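Local structure of Obg-like ATPase 1 (Schizosaccharomyces pombe, 1NI3) at residues 354-357 with 358-361; 73-76 with 77-80; 211-214 with 215-219; 363-367 with 368-372. The protein hydrolyses ATP and, less efficiently, GTP with magnesium as cofactor, and negatively regulates the G2/M transition of the cell cycle. One frame throughout, in Å; residues are numbered along the deposited sequence.

Contact 1 (354-357 with 358-361)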
loop_
_atom_site.group_PDB
_atom_site.type_symbol
_atom_site.label_atom_id
_atom_site.label_comp_id
_atom_site.label_asym_id
_atom_site.label_seq_id
_atom_site.Cartn_x
_atom_site.Cartn_y
_atom_site.Cartn_z
ATOM N N ASP A 354 -3.601 -27.277 4.772
ATOM C CA ASP A 354 -3.311 -28.613 5.259
ATOM C C ASP A 354 -3.066 -28.559 6.761
ATOM O O ASP A 354 -3.705 -29.287 7.528
ATOM C CB ASP A 354 -2.094 -29.192 4.546
ATOM C CG ASP A 354 -2.279 -29.245 3.053
ATOM O OD1 ASP A 354 -3.439 -29.477 2.616
ATOM O OD2 ASP A 354 -1.275 -29.059 2.317
ATOM N N LEU A 355 -2.148 -27.695 7.186
ATOM C CA LEU A 355 -1.846 -27.567 8.597
ATOM C C LEU A 355 -3.106 -27.235 9.371
ATOM O O LEU A 355 -3.322 -27.765 10.455
ATOM C CB LEU A 355 -0.800 -26.476 8.827
ATOM C CG LEU A 355 -0.319 -26.369 10.280
ATOM C CD1 LEU A 355 0.385 -27.649 10.681
ATOM C CD2 LEU A 355 0.627 -25.195 10.432
ATOM N N PHE A 356 -3.945 -26.364 8.816
ATOM C CA PHE A 356 -5.172 -25.983 9.507
ATOM C C PHE A 356 -6.146 -27.140 9.603
ATOM O O PHE A 356 -6.982 -27.194 10.513
ATOM C CB PHE A 356 -5.875 -24.834 8.797
ATOM C CG PHE A 356 -7.253 -24.565 9.324
ATOM C CD1 PHE A 356 -7.436 -24.077 10.613
ATOM C CD2 PHE A 356 -8.372 -24.849 8.552
ATOM C CE1 PHE A 356 -8.724 -23.878 11.132
ATOM C CE2 PHE A 356 -9.660 -24.654 9.060
ATOM C CZ PHE A 356 -9.835 -24.170 10.349
ATOM N N ASP A 357 -6.053 -28.064 8.653
ATOM C CA ASP A 357 -6.946 -29.220 8.652
ATOM C C ASP A 357 -6.451 -30.364 9.536
ATOM O O ASP A 357 -7.241 -31.212 9.951
ATOM C CB ASP A 357 -7.164 -29.722 7.219
ATOM C CG ASP A 357 -7.953 -28.737 6.376
ATOM O OD1 ASP A 357 -8.982 -28.209 6.863
ATOM O OD2 ASP A 357 -7.558 -28.496 5.217
ATOM N N TYR A 358 -5.155 -30.380 9.835
ATOM C CA TYR A 358 -4.596 -31.445 10.652
ATOM C C TYR A 358 -4.195 -31.023 12.048
ATOM O O TYR A 358 -3.866 -31.863 12.888
ATOM C CB TYR A 358 -3.404 -32.056 9.952
ATOM C CG TYR A 358 -3.810 -32.871 8.759
ATOM C CD1 TYR A 358 -4.381 -32.269 7.642
ATOM C CD2 TYR A 358 -3.621 -34.254 8.746
ATOM C CE1 TYR A 358 -4.756 -33.028 6.538
ATOM C CE2 TYR A 358 -3.989 -35.020 7.654
ATOM C CZ TYR A 358 -4.552 -34.403 6.553
ATOM O OH TYR A 358 -4.897 -35.176 5.472
ATOM N N LYS A 359 -4.187 -29.720 12.286
ATOM C CA LYS A 359 -3.869 -29.205 13.603
ATOM C C LYS A 359 -2.562 -29.744 14.192
ATOM O O LYS A 359 -2.506 -30.011 15.385
ATOM C CB LYS A 359 -5.021 -29.537 14.557
ATOM C CG LYS A 359 -6.393 -29.707 13.902
ATOM C CD LYS A 359 -6.903 -28.433 13.252
ATOM C CE LYS A 359 -8.429 -28.409 13.165
ATOM N NZ LYS A 359 -8.978 -27.131 12.622
ATOM N N THR A 360 -1.529 -29.926 13.365
ATOM C CA THR A 360 -0.222 -30.420 13.840
ATOM C C THR A 360 0.651 -30.899 12.689
ATOM O O THR A 360 0.168 -31.522 11.750
ATOM C CB THR A 360 -0.361 -31.604 14.809
ATOM O OG1 THR A 360 0.939 -32.069 15.185
ATOM C CG2 THR A 360 -1.109 -32.732 14.152
ATOM N N GLU A 361 1.945 -30.623 12.777
ATOM C CA GLU A 361 2.871 -31.027 11.733
ATOM C C GLU A 361 2.758 -32.515 11.413
ATOM O O GLU A 361 2.460 -32.887 10.277
ATOM C CB GLU A 361 4.296 -30.702 12.152
ATOM C CG GLU A 361 5.270 -30.665 11.001
ATOM C CD GLU A 361 6.658 -30.298 11.459
ATOM O OE1 GLU A 361 6.766 -29.365 12.284
ATOM O OE2 GLU A 361 7.632 -30.931 10.993
#
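F356 and K359 carry a local contact at the C-terminal end of helix 352-358, in the TGS region, where a lysine folds back over the last turn. The K359 ammonium has two partners on F356. NZ donates to F356 O at 2.9 Å, approaching nearly along the C=O axis, and it also lies over one face of the phenyl ring, 4.0 Å from the centroid and 25° off the ring normal, a cation-pi contact displaced toward CE1 (3.6 Å). The F356 ring is turned to the carbonyl side by CG standing anti to the backbone N (chi1 170°), while the bend of K359 at chi2 brings its chain alongside. W72 meets the same ring edge-to-face. In the backbone, L355 O accepts from K359 N at 2.8 Å and, from above its carbonyl plane, from Y358 N, which also reaches D354 O at 2.9 Å. The Y358 ring sets its CD1 edge 3.1 Å from D354 O and 3.8 Å from D357 CB, then continues onto A363, C364 and A367. With an alanine here, those three residues would probably be left without the ring that packs on them. L355 CD1 touches the T360 carbonyl carbon. K359, the first non-helical residue, takes positive phi and ends the helix; a short link then leads to T360, the N-cap of helix 361-366, making a helix-loop-helix connection.

Contact 2 (73-76 with 77-80)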
loop_
_atom_site.group_PDB
_atom_site.type_symbol
_atom_site.label_atom_id
_atom_site.label_comp_id
_atom_site.label_asym_id
_atom_site.label_seq_id
_atom_site.Cartn_x
_atom_site.Cartn_y
_atom_site.Cartn_z
ATOM N N LEU A 73 -2.579 -19.714 13.753
ATOM C CA LEU A 73 -1.259 -20.271 13.929
ATOM C C LEU A 73 -0.729 -19.907 15.299
ATOM O O LEU A 73 -0.143 -20.737 15.979
ATOM C CB LEU A 73 -0.315 -19.785 12.823
ATOM C CG LEU A 73 -0.511 -20.389 11.427
ATOM C CD1 LEU A 73 0.381 -19.664 10.436
ATOM C CD2 LEU A 73 -0.177 -21.875 11.454
ATOM N N CYS A 74 -0.932 -18.670 15.721
ATOM C CA CYS A 74 -0.454 -18.289 17.043
ATOM C C CYS A 74 -1.135 -19.141 18.104
ATOM O O CYS A 74 -0.475 -19.688 18.988
ATOM C CB CYS A 74 -0.724 -16.808 17.318
ATOM S SG CYS A 74 0.558 -15.701 16.720
ATOM N N GLU A 75 -2.456 -19.267 18.003
ATOM C CA GLU A 75 -3.223 -20.051 18.970
ATOM C C GLU A 75 -2.858 -21.522 18.969
ATOM O O GLU A 75 -2.865 -22.172 20.013
ATOM C CB GLU A 75 -4.725 -19.902 18.718
ATOM C CG GLU A 75 -5.237 -18.512 19.067
ATOM C CD GLU A 75 -4.585 -17.961 20.333
ATOM O OE1 GLU A 75 -4.757 -18.579 21.410
ATOM O OE2 GLU A 75 -3.898 -16.914 20.250
ATOM N N ALA A 76 -2.526 -22.019 17.786
ATOM C CA ALA A 76 -2.157 -23.402 17.564
ATOM C C ALA A 76 -0.793 -23.791 18.134
ATOM O O ALA A 76 -0.641 -24.873 18.703
ATOM C CB ALA A 76 -2.197 -23.686 16.076
ATOM N N TYR A 77 0.199 -22.920 17.972
ATOM C CA TYR A 77 1.541 -23.202 18.475
ATOM C C TYR A 77 1.765 -22.535 19.808
ATOM O O TYR A 77 2.618 -22.966 20.583
ATOM C CB TYR A 77 2.628 -22.695 17.521
ATOM C CG TYR A 77 2.796 -23.503 16.262
ATOM C CD1 TYR A 77 1.808 -23.517 15.280
ATOM C CD2 TYR A 77 3.941 -24.267 16.054
ATOM C CE1 TYR A 77 1.957 -24.276 14.123
ATOM C CE2 TYR A 77 4.098 -25.025 14.898
ATOM C CZ TYR A 77 3.100 -25.028 13.940
ATOM O OH TYR A 77 3.235 -25.799 12.811
ATOM N N LYS A 78 1.006 -21.476 20.067
ATOM C CA LYS A 78 1.143 -20.727 21.311
ATOM C C LYS A 78 2.618 -20.509 21.616
ATOM O O LYS A 78 3.158 -21.078 22.558
ATOM C CB LYS A 78 0.473 -21.488 22.447
ATOM C CG LYS A 78 -0.998 -21.694 22.220
ATOM C CD LYS A 78 -1.683 -22.174 23.473
ATOM C CE LYS A 78 -3.121 -22.533 23.182
ATOM N NZ LYS A 78 -3.837 -21.416 22.504
ATOM N N PRO A 79 3.289 -19.684 20.803
ATOM C CA PRO A 79 4.712 -19.376 20.961
ATOM C C PRO A 79 4.977 -18.265 21.969
ATOM O O PRO A 79 4.110 -17.432 22.243
ATOM C CB PRO A 79 5.113 -18.957 19.560
ATOM C CG PRO A 79 3.916 -18.156 19.152
ATOM C CD PRO A 79 2.758 -19.049 19.581
ATOM N N LYS A 80 6.192 -18.259 22.504
ATOM C CA LYS A 80 6.613 -17.251 23.466
ATOM C C LYS A 80 6.559 -15.897 22.779
ATOM O O LYS A 80 6.255 -14.882 23.393
ATOM C CB LYS A 80 8.055 -17.508 23.908
ATOM C CG LYS A 80 8.278 -18.846 24.576
ATOM C CD LYS A 80 9.733 -19.060 24.979
ATOM C CE LYS A 80 9.890 -20.396 25.690
ATOM N NZ LYS A 80 11.277 -20.644 26.164
#
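K78 folds back from the end of helix 68-77 onto E75, three residues earlier, and its side chain can be traced atom by atom. CB stands 4.0 Å from C74 O, the carbonyl that also receives the K78 backbone N at 2.6 Å. CG then comes to 2.9 Å from E75 O, CD draws off, and CE returns toward the same oxygen. The chain runs extended until chi4 (-53°), where it bends and swings NZ round to the carbonyl. There NZ donates to E75 O at 2.8 Å, in the carbonyl plane and on a lone pair, while OE1 of the E75 carboxylate lies 3.2 Å away in a salt bridge. One ammonium is therefore held by the backbone and the side chain of the same residue. The other carboxylate oxygen of E75, OE2, is engaged by R82, so the glutamate is shared between two cations. In the same last turn, Y77 N bonds to L73 O at 3.0 Å, and the tyrosine ring lies alongside L73, CE1 to CD2 4.2 Å. P79 CD rests 3.3 Å from C74 O as the chain leaves the helix. L73 and Y77 pack on L355 of helix 352-358 and on C313, while Y77 and P79 also touch V318 of strand 317-324, and the segment leads from helix 68-77 into strand 81-90.

Contact 3 (211-214 with 215-219)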
loop_
_atom_site.group_PDB
_atom_site.type_symbol
_atom_site.label_atom_id
_atom_site.label_comp_id
_atom_site.label_asym_id
_atom_site.label_seq_id
_atom_site.Cartn_x
_atom_site.Cartn_y
_atom_site.Cartn_z
ATOM N N ARG A 211 6.680 -4.828 -21.632
ATOM C CA ARG A 211 7.824 -3.992 -21.972
ATOM C C ARG A 211 7.575 -2.547 -21.568
ATOM O O ARG A 211 8.428 -1.909 -20.961
ATOM C CB ARG A 211 8.074 -4.056 -23.477
ATOM C CG ARG A 211 9.137 -3.101 -23.967
ATOM C CD ARG A 211 10.479 -3.443 -23.364
ATOM N NE ARG A 211 11.535 -2.650 -23.972
ATOM C CZ ARG A 211 12.444 -1.971 -23.286
ATOM N NH1 ARG A 211 12.426 -1.990 -21.959
ATOM N NH2 ARG A 211 13.366 -1.267 -23.930
ATOM N N GLU A 212 6.405 -2.037 -21.930
ATOM C CA GLU A 212 6.031 -0.663 -21.625
ATOM C C GLU A 212 5.967 -0.438 -20.126
ATOM O O GLU A 212 6.373 0.612 -19.622
ATOM C CB GLU A 212 4.683 -0.346 -22.253
ATOM C CG GLU A 212 4.736 -0.405 -23.755
ATOM C CD GLU A 212 3.380 -0.258 -24.392
ATOM O OE1 GLU A 212 3.320 0.070 -25.593
ATOM O OE2 GLU A 212 2.366 -0.464 -23.698
ATOM N N VAL A 213 5.456 -1.428 -19.408
ATOM C CA VAL A 213 5.371 -1.319 -17.959
ATOM C C VAL A 213 6.788 -1.212 -17.416
ATOM O O VAL A 213 7.077 -0.413 -16.523
ATOM C CB VAL A 213 4.669 -2.553 -17.354
ATOM C CG1 VAL A 213 4.980 -2.653 -15.867
ATOM C CG2 VAL A 213 3.169 -2.448 -17.562
ATOM N N GLU A 214 7.668 -2.024 -17.985
ATOM C CA GLU A 214 9.063 -2.044 -17.591
ATOM C C GLU A 214 9.686 -0.663 -17.737
ATOM O O GLU A 214 10.290 -0.129 -16.804
ATOM C CB GLU A 214 9.799 -3.041 -18.469
ATOM C CG GLU A 214 11.224 -3.269 -18.102
ATOM C CD GLU A 214 11.862 -4.269 -19.006
ATOM O OE1 GLU A 214 11.841 -4.030 -20.233
ATOM O OE2 GLU A 214 12.356 -5.300 -18.497
ATOM N N ILE A 215 9.537 -0.082 -18.918
ATOM C CA ILE A 215 10.094 1.241 -19.163
ATOM C C ILE A 215 9.504 2.230 -18.179
ATOM O O ILE A 215 10.229 2.900 -17.459
ATOM C CB ILE A 215 9.799 1.711 -20.588
ATOM C CG1 ILE A 215 10.580 0.834 -21.569
ATOM C CG2 ILE A 215 10.166 3.183 -20.746
ATOM C CD1 ILE A 215 10.325 1.130 -23.010
ATOM N N ILE A 216 8.187 2.314 -18.135
ATOM C CA ILE A 216 7.563 3.240 -17.216
ATOM C C ILE A 216 8.154 3.151 -15.802
ATOM O O ILE A 216 8.597 4.163 -15.260
ATOM C CB ILE A 216 6.053 3.015 -17.200
ATOM C CG1 ILE A 216 5.501 3.265 -18.608
ATOM C CG2 ILE A 216 5.387 3.963 -16.215
ATOM C CD1 ILE A 216 4.010 3.103 -18.740
ATOM N N ASN A 217 8.207 1.957 -15.213
ATOM C CA ASN A 217 8.772 1.820 -13.861
ATOM C C ASN A 217 10.088 2.568 -13.664
ATOM O O ASN A 217 10.386 3.063 -12.569
ATOM C CB ASN A 217 8.984 0.353 -13.504
ATOM C CG ASN A 217 7.698 -0.360 -13.255
ATOM O OD1 ASN A 217 6.780 0.181 -12.638
ATOM N ND2 ASN A 217 7.624 -1.602 -13.701
ATOM N N SER A 218 10.887 2.631 -14.719
ATOM C CA SER A 218 12.160 3.321 -14.633
ATOM C C SER A 218 11.937 4.818 -14.481
ATOM O O SER A 218 12.879 5.555 -14.215
ATOM C CB SER A 218 12.975 3.095 -15.895
ATOM O OG SER A 218 12.327 3.722 -17.006
ATOM N N LEU A 219 10.704 5.278 -14.642
ATOM C CA LEU A 219 10.452 6.707 -14.511
ATOM C C LEU A 219 9.920 7.116 -13.143
ATOM O O LEU A 219 9.760 8.307 -12.858
ATOM C CB LEU A 219 9.472 7.173 -15.582
ATOM C CG LEU A 219 9.843 6.850 -17.027
ATOM C CD1 LEU A 219 8.753 7.365 -17.942
ATOM C CD2 LEU A 219 11.182 7.469 -17.370
#
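I215 lies beneath the R211 guanidinium, one turn along helix 210-217. Its CD1 sits over the centre of one face, 3.8 Å above the plane and 3.8 Å from CZ, and CG1 comes within 3.4 Å of NH1. R211 CG stands opposite its backbone N, and the chain bends at chi2 (63°), which lets the flat group cross over the isoleucine instead of running straight out. Beyond the guanidinium, NH1 bonds to E214 OE1 at 2.7 Å in a salt bridge; the carboxylate oxygen is met on its anti side, with NH1 29° out of the carboxylate plane. The backbone bond from I215 N to R211 O sets the spacing of that pair, and I216 N to E212 O (2.9 Å) and N217 N to V213 O (2.9 Å) continue the helix. Further along, V213 and N217 run side by side, CG1 to ND2 3.6 Å, and N217 OD1 accepts from the G15 amide. Replacing the isoleucine with a serine would probably leave the guanidinium face without its aliphatic support and the R211 group freer to turn. I215 also packs on E185, I188 and I189 of helix 179-199, and I216 on V192. E212 bridges to K191 of that helix through OE1 and accepts from the S209 amide through OE2. V213 and I216 rest on W208, so helix 210-217 is laid against helix 179-199 and the loop joining the two.

Contact 4 (363-367 with 368-372)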
loop_
_atom_site.group_PDB
_atom_site.type_symbol
_atom_site.label_atom_id
_atom_site.label_comp_id
_atom_site.label_asym_id
_atom_site.label_seq_id
_atom_site.Cartn_x
_atom_site.Cartn_y
_atom_site.Cartn_z
ATOM N N ALA A 363 0.489 -34.864 11.930
ATOM C CA ALA A 363 -0.748 -35.266 11.266
ATOM C C ALA A 363 -0.609 -35.181 9.759
ATOM O O ALA A 363 -0.571 -36.200 9.063
ATOM C CB ALA A 363 -1.910 -34.398 11.723
ATOM N N CYS A 364 -0.527 -33.954 9.260
ATOM C CA CYS A 364 -0.403 -33.729 7.831
ATOM C C CYS A 364 0.867 -34.354 7.269
ATOM O O CYS A 364 0.869 -34.848 6.147
ATOM C CB CYS A 364 -0.479 -32.216 7.517
ATOM S SG CYS A 364 0.752 -31.154 8.311
ATOM N N ARG A 365 1.936 -34.351 8.058
ATOM C CA ARG A 365 3.205 -34.931 7.625
ATOM C C ARG A 365 3.022 -36.416 7.338
ATOM O O ARG A 365 3.710 -37.002 6.496
ATOM C CB ARG A 365 4.261 -34.752 8.706
ATOM C CG ARG A 365 5.622 -35.230 8.303
ATOM C CD ARG A 365 6.659 -34.573 9.173
ATOM N NE ARG A 365 7.995 -34.746 8.631
ATOM C CZ ARG A 365 9.051 -34.063 9.052
ATOM N NH1 ARG A 365 8.910 -33.165 10.021
ATOM N NH2 ARG A 365 10.244 -34.268 8.505
ATOM N N ALA A 366 2.072 -37.008 8.055
ATOM C CA ALA A 366 1.738 -38.413 7.922
ATOM C C ALA A 366 0.853 -38.586 6.702
ATOM O O ALA A 366 0.820 -39.655 6.097
ATOM C CB ALA A 366 1.010 -38.885 9.166
ATOM N N ALA A 367 0.132 -37.524 6.351
ATOM C CA ALA A 367 -0.754 -37.539 5.190
ATOM C C ALA A 367 -0.008 -37.024 3.956
ATOM O O ALA A 367 -0.615 -36.634 2.956
ATOM C CB ALA A 367 -1.987 -36.687 5.457
ATOM N N GLY A 368 1.320 -37.021 4.045
ATOM C CA GLY A 368 2.147 -36.570 2.937
ATOM C C GLY A 368 2.148 -35.068 2.709
ATOM O O GLY A 368 2.967 -34.548 1.938
ATOM N N LYS A 369 1.231 -34.370 3.375
ATOM C CA LYS A 369 1.113 -32.926 3.235
ATOM C C LYS A 369 2.317 -32.140 3.745
ATOM O O LYS A 369 2.242 -30.919 3.872
ATOM C CB LYS A 369 -0.165 -32.444 3.920
ATOM C CG LYS A 369 -1.360 -32.352 2.972
ATOM C CD LYS A 369 -1.552 -33.637 2.162
ATOM C CE LYS A 369 -2.375 -33.393 0.879
ATOM N NZ LYS A 369 -3.770 -32.880 1.099
ATOM N N TYR A 370 3.422 -32.814 4.044
ATOM C CA TYR A 370 4.606 -32.079 4.473
ATOM C C TYR A 370 5.511 -31.997 3.262
ATOM O O TYR A 370 6.633 -32.513 3.256
ATOM C CB TYR A 370 5.337 -32.789 5.603
ATOM C CG TYR A 370 6.410 -31.930 6.257
ATOM C CD1 TYR A 370 6.078 -30.947 7.191
ATOM C CD2 TYR A 370 7.760 -32.140 5.983
ATOM C CE1 TYR A 370 7.065 -30.205 7.839
ATOM C CE2 TYR A 370 8.758 -31.403 6.614
ATOM C CZ TYR A 370 8.408 -30.444 7.550
ATOM O OH TYR A 370 9.398 -29.756 8.211
ATOM N N LEU A 371 4.992 -31.339 2.233
ATOM C CA LEU A 371 5.681 -31.159 0.960
ATOM C C LEU A 371 7.131 -30.672 1.042
ATOM O O LEU A 371 7.546 -30.052 2.022
ATOM C CB LEU A 371 4.869 -30.190 0.106
ATOM C CG LEU A 371 3.343 -30.405 0.164
ATOM C CD1 LEU A 371 2.663 -29.416 -0.766
ATOM C CD2 LEU A 371 2.978 -31.838 -0.236
ATOM N N THR A 372 7.899 -30.969 -0.003
ATOM C CA THR A 372 9.298 -30.544 -0.089
ATOM C C THR A 372 9.510 -29.829 -1.411
ATOM O O THR A 372 9.569 -30.470 -2.461
ATOM C CB THR A 372 10.290 -31.722 -0.053
ATOM O OG1 THR A 372 10.199 -32.387 1.210
ATOM C CG2 THR A 372 11.726 -31.210 -0.250
#
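Y370, R365 and G368 carry most of this contact, which is built on a Schellman motif at the C-terminus of helix 361-366. Its two defining bonds are both present but weak: K369 N to C364 O at 2.8 Å, between residues five positions apart, and G368 N to R365 O at 3.4 Å. G368 supplies the positive phi (73°) that turns the chain away from the helix axis, a conformation that a residue without a CB adopts easily. The apolar touch usual in this motif is made by C364 CB and K369 CB, 3.6 Å apart on the two sides of the turn. The reversal brings Y370 back alongside R365, where both side chains point the same way. Each has CG anti to its backbone N (for R365, chi1 -176°), and the extended arginine runs alongside the tyrosine, from CB and CG near Y370 CB to the guanidinium over the ring. On the way, R365 CD lies over the ring in a CH-pi contact, 4.2 Å from the centroid. Past it, the guanidinium lies flat on the same ring face: planes 9° apart, centres 4.0 Å apart, with an offset toward the rim. Such a stack is a cation-pi interaction as well. R365 NH1 also makes a salt bridge with E361 OE2, which would restrain the guanidinium further. The ring in turn is anchored at its far end on strand 346-350, where OH is hydrogen-bonded to E348. Closest in the stack, R365 CZ sits 3.6 Å from Y370 CE2.

Along the chain the order is contact 2, contact 3, contact 1, contact 4. Contacts 1 and 4 belong to the TGS region, on the consecutive helices 352-358 and 361-366, and their centres lie only 9 Å apart. Contact 2, in the GTPase region on helix 68-77, is centred 13 Å from contact 1 and touches it: L355 CD2 lies 3.6 Å from L73 CD2. Contacts 2 and 4 do not touch, with nearest atoms about 7 Å apart. Contacts 1 and 2 thus meet where the GTPase and TGS regions join, with contact 4 beside contact 1. Contact 3, on helix 210-217, shares the OBG-type G range with contact 2 but lies across the chain's centre from it, at least 42 Å from the others between centres.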